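Local coordinates for protein ubiquitin-conjugating enzyme E2, putative (Plasmodium falciparum, PDB 2Q0V) that probably takes part in ubiquitin conjugation, as a member of the E2 family related to the UBE2V-type (UEV) variants, at residues L76-D81 against E126-S131; E40-G45 against S131-M136. All coordinates share one frame; numbering follows the deposited sequence.

Contact 1: L76-D81 against E126-S131; sequences LTIFCD and ETILIS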
ATOM      1  N   LEU A  76      -1.813   7.093   2.276  1.00 33.23           N
ATOM      2  CA  LEU A  76      -0.493   6.573   2.385  1.00 33.42           C
ATOM      3  C   LEU A  76       0.326   6.727   1.126  1.00 34.28           C
ATOM      4  O   LEU A  76      -0.193   7.098   0.088  1.00 34.55           O
ATOM      5  CB  LEU A  76      -0.474   5.152   2.965  1.00 33.36           C
ATOM      6  CG  LEU A  76      -1.285   3.914   2.623  1.00 33.10           C
ATOM      7  CD1 LEU A  76      -0.773   2.848   3.563  1.00 30.69           C
ATOM      8  CD2 LEU A  76      -2.802   4.068   2.768  1.00 31.32           C
ATOM      9  N   THR A  77       1.630   6.525   1.271  1.00 35.32           N
ATOM     10  CA  THR A  77       2.590   6.772   0.218  1.00 36.59           C
ATOM     11  C   THR A  77       3.407   5.500   0.056  1.00 36.10           C
ATOM     12  O   THR A  77       3.940   4.980   1.023  1.00 36.43           O
ATOM     13  CB  THR A  77       3.487   8.017   0.576  1.00 36.92           C
ATOM     14  OG1 THR A  77       2.658   9.180   0.646  1.00 39.29           O
ATOM     15  CG2 THR A  77       4.565   8.267  -0.453  1.00 37.66           C
ATOM     16  N   ILE A  78       3.458   4.983  -1.165  1.00 36.26           N
ATOM     17  CA  ILE A  78       4.289   3.806  -1.485  1.00 35.91           C
ATOM     18  C   ILE A  78       5.437   4.230  -2.418  1.00 36.24           C
ATOM     19  O   ILE A  78       5.234   4.895  -3.411  1.00 35.41           O
ATOM     20  CB  ILE A  78       3.421   2.614  -2.041  1.00 35.07           C
ATOM     21  CG1 ILE A  78       2.491   2.122  -0.928  1.00 36.24           C
ATOM     22  CG2 ILE A  78       4.291   1.471  -2.530  1.00 34.14           C
ATOM     23  CD1 ILE A  78       1.678   0.863  -1.230  1.00 35.67           C
ATOM     24  N   PHE A  79       6.656   3.880  -2.070  1.00 38.23           N
ATOM     25  CA  PHE A  79       7.767   4.261  -2.904  1.00 40.12           C
ATOM     26  C   PHE A  79       8.439   3.038  -3.460  1.00 40.59           C
ATOM     27  O   PHE A  79       8.970   2.242  -2.690  1.00 40.98           O
ATOM     28  CB  PHE A  79       8.803   5.076  -2.114  1.00 41.78           C
ATOM     29  CG  PHE A  79      10.051   5.371  -2.916  1.00 43.36           C
ATOM     30  CD1 PHE A  79      10.052   6.400  -3.854  1.00 43.91           C
ATOM     31  CD2 PHE A  79      11.192   4.582  -2.776  1.00 45.17           C
ATOM     32  CE1 PHE A  79      11.169   6.653  -4.624  1.00 46.01           C
ATOM     33  CE2 PHE A  79      12.329   4.830  -3.554  1.00 47.60           C
ATOM     34  CZ  PHE A  79      12.316   5.866  -4.477  1.00 45.40           C
ATOM     35  N   CYS A  80       8.443   2.898  -4.781  1.00 41.46           N
ATOM     36  CA  CYS A  80       9.113   1.762  -5.442  1.00 43.17           C
ATOM     37  C   CYS A  80      10.509   2.154  -5.945  1.00 44.43           C
ATOM     38  O   CYS A  80      10.614   2.881  -6.933  1.00 45.04           O
ATOM     39  CB  CYS A  80       8.278   1.262  -6.633  1.00 43.39           C
ATOM     40  SG  CYS A  80       6.530   0.835  -6.280  1.00 42.43           S
ATOM     41  N   ASP A  81      11.571   1.675  -5.296  1.00 45.73           N
ATOM     42  CA  ASP A  81      12.939   1.965  -5.778  1.00 47.46           C
ATOM     43  C   ASP A  81      13.269   1.288  -7.131  1.00 48.24           C
ATOM     44  O   ASP A  81      12.397   0.649  -7.754  1.00 47.91           O
ATOM     45  CB  ASP A  81      14.006   1.671  -4.702  1.00 47.32           C
ATOM     46  CG  ASP A  81      14.222   0.199  -4.470  1.00 48.78           C
ATOM     47  OD1 ASP A  81      13.891  -0.586  -5.381  1.00 51.80           O
ATOM     48  OD2 ASP A  81      14.745  -0.179  -3.380  1.00 49.70           O
ATOM     49  N   GLU A 126      -1.136  -3.158  -4.936  1.00 32.27           N
ATOM     50  CA  GLU A 126      -2.448  -3.619  -4.511  1.00 33.62           C
ATOM     51  C   GLU A 126      -2.401  -4.680  -3.393  1.00 31.77           C
ATOM     52  O   GLU A 126      -3.101  -4.530  -2.382  1.00 31.45           O
ATOM     53  CB  GLU A 126      -3.263  -4.068  -5.715  1.00 33.29           C
ATOM     54  CG  GLU A 126      -4.589  -4.731  -5.412  1.00 36.36           C
ATOM     55  CD  GLU A 126      -5.400  -5.054  -6.690  1.00 38.95           C
ATOM     56  OE1 GLU A 126      -4.967  -4.658  -7.821  1.00 45.17           O
ATOM     57  OE2 GLU A 126      -6.474  -5.708  -6.559  1.00 44.35           O
ATOM     58  N   THR A 127      -1.552  -5.696  -3.542  1.00 30.44           N
ATOM     59  CA  THR A 127      -1.335  -6.705  -2.468  1.00 30.12           C
ATOM     60  C   THR A 127      -1.055  -6.079  -1.101  1.00 29.84           C
ATOM     61  O   THR A 127      -1.527  -6.574  -0.070  1.00 29.95           O
ATOM     62  CB  THR A 127      -0.147  -7.679  -2.781  1.00 29.63           C
ATOM     63  OG1 THR A 127      -0.200  -8.075  -4.150  1.00 28.86           O
ATOM     64  CG2 THR A 127      -0.232  -8.921  -1.946  1.00 28.04           C
ATOM     65  N   ILE A 128      -0.249  -5.022  -1.107  1.00 29.37           N
ATOM     66  CA  ILE A 128       0.132  -4.325   0.115  1.00 29.91           C
ATOM     67  C   ILE A 128      -1.106  -3.639   0.707  1.00 28.72           C
ATOM     68  O   ILE A 128      -1.426  -3.820   1.859  1.00 28.77           O
ATOM     69  CB  ILE A 128       1.244  -3.284  -0.167  1.00 30.12           C
ATOM     70  CG1 ILE A 128       2.538  -3.976  -0.663  1.00 30.55           C
ATOM     71  CG2 ILE A 128       1.447  -2.361   1.075  1.00 29.14           C
ATOM     72  CD1 ILE A 128       3.589  -2.980  -1.256  1.00 30.68           C
ATOM     73  N   LEU A 129      -1.823  -2.906  -0.126  1.00 28.71           N
ATOM     74  CA  LEU A 129      -3.026  -2.208   0.296  1.00 28.29           C
ATOM     75  C   LEU A 129      -4.052  -3.173   0.862  1.00 28.70           C
ATOM     76  O   LEU A 129      -4.479  -2.981   1.987  1.00 29.78           O
ATOM     77  CB  LEU A 129      -3.560  -1.316  -0.832  1.00 27.86           C
ATOM     78  CG  LEU A 129      -2.535  -0.239  -1.233  1.00 26.83           C
ATOM     79  CD1 LEU A 129      -2.976   0.597  -2.431  1.00 22.64           C
ATOM     80  CD2 LEU A 129      -2.033   0.636  -0.029  1.00 24.41           C
ATOM     81  N   ILE A 130      -4.369  -4.237   0.121  1.00 29.36           N
ATOM     82  CA  ILE A 130      -5.167  -5.373   0.598  1.00 29.54           C
ATOM     83  C   ILE A 130      -4.696  -5.989   1.907  1.00 29.22           C
ATOM     84  O   ILE A 130      -5.470  -6.227   2.814  1.00 29.33           O
ATOM     85  CB  ILE A 130      -5.227  -6.480  -0.462  1.00 30.19           C
ATOM     86  CG1 ILE A 130      -5.959  -5.981  -1.700  1.00 28.97           C
ATOM     87  CG2 ILE A 130      -5.938  -7.772   0.097  1.00 28.80           C
ATOM     88  CD1 ILE A 130      -5.978  -7.079  -2.876  1.00 31.18           C
ATOM     89  N   SER A 131      -3.406  -6.234   2.011  1.00 29.99           N
ATOM     90  CA  SER A 131      -2.821  -6.759   3.249  1.00 30.27           C
ATOM     91  C   SER A 131      -2.992  -5.871   4.448  1.00 30.07           C
ATOM     92  O   SER A 131      -3.182  -6.371   5.553  1.00 30.74           O
ATOM     93  CB  SER A 131      -1.346  -7.057   3.048  1.00 29.29           C
ATOM     94  OG  SER A 131      -1.257  -8.253   2.330  1.00 31.62           O
TER

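Contact 2: E40-G45 against S131-M136; sequences EGVSFG and SLRQEM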
ATOM      1  N   GLU A  40     -11.764  -3.705  -3.384  1.00 39.69           N
ATOM      2  CA  GLU A  40     -12.437  -2.962  -2.312  1.00 39.85           C
ATOM      3  C   GLU A  40     -11.551  -2.748  -1.067  1.00 39.04           C
ATOM      4  O   GLU A  40     -10.717  -3.594  -0.733  1.00 40.50           O
ATOM      5  CB  GLU A  40     -13.758  -3.689  -1.925  1.00 39.14           C
ATOM      6  CG  GLU A  40     -13.580  -4.839  -0.965  1.00 38.31           C
ATOM      7  CD  GLU A  40     -14.813  -5.774  -0.777  1.00 40.06           C
ATOM      8  OE1 GLU A  40     -15.833  -5.737  -1.513  1.00 40.48           O
ATOM      9  OE2 GLU A  40     -14.729  -6.610   0.132  1.00 39.72           O
ATOM     10  N   GLY A  41     -11.629  -1.624  -0.384  1.00 38.79           N
ATOM     11  CA  GLY A  41     -11.851  -0.312  -0.882  1.00 38.46           C
ATOM     12  C   GLY A  41     -10.414   0.168  -0.709  1.00 38.83           C
ATOM     13  O   GLY A  41      -9.950   0.472   0.412  1.00 37.58           O
ATOM     14  N   VAL A  42      -9.668   0.086  -1.810  1.00 38.97           N
ATOM     15  CA  VAL A  42      -8.347   0.655  -1.891  1.00 39.04           C
ATOM     16  C   VAL A  42      -8.308   1.434  -3.182  1.00 38.74           C
ATOM     17  O   VAL A  42      -9.034   1.153  -4.119  1.00 38.80           O
ATOM     18  CB  VAL A  42      -7.167  -0.381  -1.830  1.00 39.23           C
ATOM     19  CG1 VAL A  42      -7.318  -1.383  -0.686  1.00 38.19           C
ATOM     20  CG2 VAL A  42      -6.948  -1.079  -3.174  1.00 40.03           C
ATOM     21  N   SER A  43      -7.482   2.463  -3.202  1.00 39.11           N
ATOM     22  CA  SER A  43      -7.144   3.099  -4.448  1.00 38.74           C
ATOM     23  C   SER A  43      -5.640   3.373  -4.445  1.00 37.88           C
ATOM     24  O   SER A  43      -4.985   3.357  -3.392  1.00 37.75           O
ATOM     25  CB  SER A  43      -7.971   4.347  -4.637  1.00 38.38           C
ATOM     26  OG  SER A  43      -7.535   5.316  -3.725  1.00 43.91           O
ATOM     27  N   PHE A  44      -5.085   3.559  -5.631  1.00 37.28           N
ATOM     28  CA  PHE A  44      -3.666   3.868  -5.759  1.00 36.75           C
ATOM     29  C   PHE A  44      -3.378   4.534  -7.095  1.00 37.83           C
ATOM     30  O   PHE A  44      -4.063   4.290  -8.098  1.00 36.70           O
ATOM     31  CB  PHE A  44      -2.773   2.627  -5.532  1.00 36.01           C
ATOM     32  CG  PHE A  44      -3.030   1.479  -6.475  1.00 33.01           C
ATOM     33  CD1 PHE A  44      -2.256   1.308  -7.613  1.00 33.64           C
ATOM     34  CD2 PHE A  44      -4.025   0.549  -6.208  1.00 32.62           C
ATOM     35  CE1 PHE A  44      -2.471   0.211  -8.490  1.00 32.74           C
ATOM     36  CE2 PHE A  44      -4.262  -0.537  -7.072  1.00 31.85           C
ATOM     37  CZ  PHE A  44      -3.485  -0.703  -8.222  1.00 33.33           C
ATOM     38  N   GLY A  45      -2.366   5.399  -7.078  1.00 39.09           N
ATOM     39  CA  GLY A  45      -1.924   6.093  -8.281  1.00 41.02           C
ATOM     40  C   GLY A  45      -0.642   6.855  -8.042  1.00 42.27           C
ATOM     41  O   GLY A  45      -0.047   6.792  -6.972  1.00 42.65           O
ATOM     42  N   SER A 131      -3.406  -6.234   2.011  1.00 29.99           N
ATOM     43  CA  SER A 131      -2.821  -6.759   3.249  1.00 30.27           C
ATOM     44  C   SER A 131      -2.992  -5.871   4.448  1.00 30.07           C
ATOM     45  O   SER A 131      -3.182  -6.371   5.553  1.00 30.74           O
ATOM     46  CB  SER A 131      -1.346  -7.057   3.048  1.00 29.29           C
ATOM     47  OG  SER A 131      -1.257  -8.253   2.330  1.00 31.62           O
ATOM     48  N   LEU A 132      -2.880  -4.565   4.232  1.00 30.47           N
ATOM     49  CA  LEU A 132      -3.076  -3.582   5.290  1.00 30.91           C
ATOM     50  C   LEU A 132      -4.533  -3.505   5.736  1.00 31.00           C
ATOM     51  O   LEU A 132      -4.816  -3.434   6.932  1.00 30.19           O
ATOM     52  CB  LEU A 132      -2.533  -2.214   4.864  1.00 31.29           C
ATOM     53  CG  LEU A 132      -0.987  -2.116   4.817  1.00 31.95           C
ATOM     54  CD1 LEU A 132      -0.556  -0.769   4.165  1.00 33.55           C
ATOM     55  CD2 LEU A 132      -0.389  -2.277   6.196  1.00 28.64           C
ATOM     56  N   ARG A 133      -5.460  -3.594   4.787  1.00 31.40           N
ATOM     57  CA  ARG A 133      -6.849  -3.624   5.166  1.00 32.71           C
ATOM     58  C   ARG A 133      -7.219  -4.905   5.930  1.00 33.35           C
ATOM     59  O   ARG A 133      -8.082  -4.870   6.784  1.00 33.42           O
ATOM     60  CB  ARG A 133      -7.738  -3.454   3.947  1.00 33.49           C
ATOM     61  CG  ARG A 133      -8.844  -2.527   4.209  1.00 35.29           C
ATOM     62  CD  ARG A 133      -9.316  -1.816   2.955  1.00 38.24           C
ATOM     63  NE  ARG A 133     -10.429  -2.561   2.412  1.00 42.09           N
ATOM     64  CZ  ARG A 133     -11.640  -2.655   2.956  1.00 39.13           C
ATOM     65  NH1 ARG A 133     -12.540  -3.404   2.356  1.00 41.53           N
ATOM     66  NH2 ARG A 133     -11.961  -2.010   4.057  1.00 35.81           N
ATOM     67  N   GLN A 134      -6.545  -6.019   5.646  1.00 33.78           N
ATOM     68  CA  GLN A 134      -6.809  -7.273   6.357  1.00 34.11           C
ATOM     69  C   GLN A 134      -6.235  -7.300   7.747  1.00 34.21           C
ATOM     70  O   GLN A 134      -6.831  -7.864   8.653  1.00 33.92           O
ATOM     71  CB  GLN A 134      -6.340  -8.465   5.538  1.00 33.82           C
ATOM     72  CG  GLN A 134      -7.249  -8.636   4.293  1.00 37.28           C
ATOM     73  CD  GLN A 134      -8.499  -9.465   4.587  1.00 37.99           C
ATOM     74  OE1 GLN A 134      -8.479 -10.385   5.419  1.00 41.67           O
ATOM     75  NE2 GLN A 134      -9.563  -9.168   3.896  1.00 38.28           N
ATOM     76  N   GLU A 135      -5.081  -6.663   7.910  1.00 34.67           N
ATOM     77  CA  GLU A 135      -4.490  -6.460   9.215  1.00 35.40           C
ATOM     78  C   GLU A 135      -5.402  -5.747  10.208  1.00 35.07           C
ATOM     79  O   GLU A 135      -5.243  -5.938  11.405  1.00 35.33           O
ATOM     80  CB  GLU A 135      -3.196  -5.657   9.092  1.00 35.81           C
ATOM     81  CG  GLU A 135      -2.021  -6.499   8.664  1.00 38.95           C
ATOM     82  CD  GLU A 135      -1.795  -7.702   9.548  1.00 42.93           C
ATOM     83  OE1 GLU A 135      -1.369  -7.514  10.722  1.00 45.55           O
ATOM     84  OE2 GLU A 135      -2.034  -8.839   9.059  1.00 42.67           O
ATOM     85  N   MET A 136      -6.310  -4.905   9.707  1.00 34.70           N
ATOM     86  CA  MET A 136      -7.244  -4.159  10.537  1.00 35.19           C
ATOM     87  C   MET A 136      -8.238  -5.091  11.208  1.00 37.01           C
ATOM     88  O   MET A 136      -8.735  -4.772  12.282  1.00 36.97           O
ATOM     89  CB  MET A 136      -8.017  -3.141   9.712  1.00 34.31           C
ATOM     90  CG  MET A 136      -7.241  -1.932   9.309  1.00 30.60           C
ATOM     91  SD  MET A 136      -8.203  -1.135   8.054  1.00 33.68           S
ATOM     92  CE  MET A 136      -7.222   0.384   7.956  1.00 30.32           C
TER

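Contact 1: L76-D81 against E126-S131
Ile78 carries this contact, its CD1 methyl lodging between two residues of the helix: 3.9 Å from Leu129 CD2 and 4.0 Å from Ile128 CG2. Ile78 and Ile128 meet tip to tip, whereas the leucine side chain comes across at a slant. The strand isoleucine gains its reach from CG1 lying anti to the carbonyl carbon (chi1 -66°) with an extended second torsion (chi2 -173°), which sends CD1 out from the sheet toward the helix. Ile128 answers with its short branch, CG2. Leu129 starts less directly aimed at the strand, but its long branched end swings back to it. Branched aliphatic groups suit this buried, wholly apolar seam, which no hydrogen bond crosses. Toward Leu76 the fit slackens, its CG standing 4.3 Å from Leu129 CD2. Away from the strand the helix is more open: Glu126, Thr127, Ile130 and Ser131 are all partly exposed, Glu126 on one side of it and Thr127 and Ser131 on another. Ser131 OG donates to Thr127 O over 2.9 Å, and because Ser131 N reaches the same oxygen from the other face of the carbonyl plane, that acceptor is held by two bonds. Glu126 pairs with Arg32. The strand shows a similar division, for between Leu76 and Ile78 the alternating Thr77 turns to the far face of the sheet and bonds Asp94. The local axes run 10.9 Å apart at 144°, roughly antiparallel. Strand 73-79 is flanked by strands 56-62 and 90-93, and Ile128 also packs on Val91, Pro89 and Ile115 of helix 114-117.

Contact 2: E40-G45 against S131-M136
Glu40 meets Arg133 mainly through its backbone carbonyl: Arg133 NE makes a weak hydrogen bond to Glu40 O, 3.3 Å long with an N-H...O angle of 155°, and this oxygen lies at the guanidinium edge, near its plane. The two side chains cross at about a right angle, Glu40 CG coming within 3.8 Å of Arg133 NH1. The opposite charges are near but short of a salt bridge, Glu40 OE2 standing 4.5 Å from Arg133 NH1, with the carboxylate and guanidinium planes turned 72° apart. The peptide bond leading to Gly41 is cis, so its N-H and C=O point to the same side; Gly41 N also lies 3.2 Å from Arg133 NE, but both are donors and no bond results. Gly41 CA lies over one face of the guanidinium group. Val42, where the strand begins, adds an apolar touch, CG1 to Arg133 CD at 4.2 Å, and the same CD lies beside Gly41 O as well, at 3.5 Å. A bend at chi3 (95°) turns the head of the arginine, and NH2 donates to Phe62 O, its stronger polar partner. Farther along, Ser43 pairs through its backbone with Thr60, while Phe44 packs against Ile125, Glu126 and Leu129 on earlier turns of the helix. The arrangement belongs to the ubiquitin-conjugating (UBC) fold, in which a helix lies across one face of a four-stranded antiparallel meander; here it meets the start of the first, outermost strand.

Starting from the N terminus, the chain forms helix 22-34 and soon reaches 40-45, the first half of contact 2. It then winds through strand 56-62 to 76-81, where contact 1 opens, and passes strand 90-93 and helix 114-117 before entering helix 125-135. There 126-131 closes contact 1 across 44 residues, and 131-136 closes contact 2 across 85, so the shorter loop is enclosed by the longer. Both end on one helix and share Ser131; together they tie it to the first and third strands of the sheet. Their centres are about 9 Å apart, and they meet directly where Leu129 CB packs 3.8 Å from Val42 CG1.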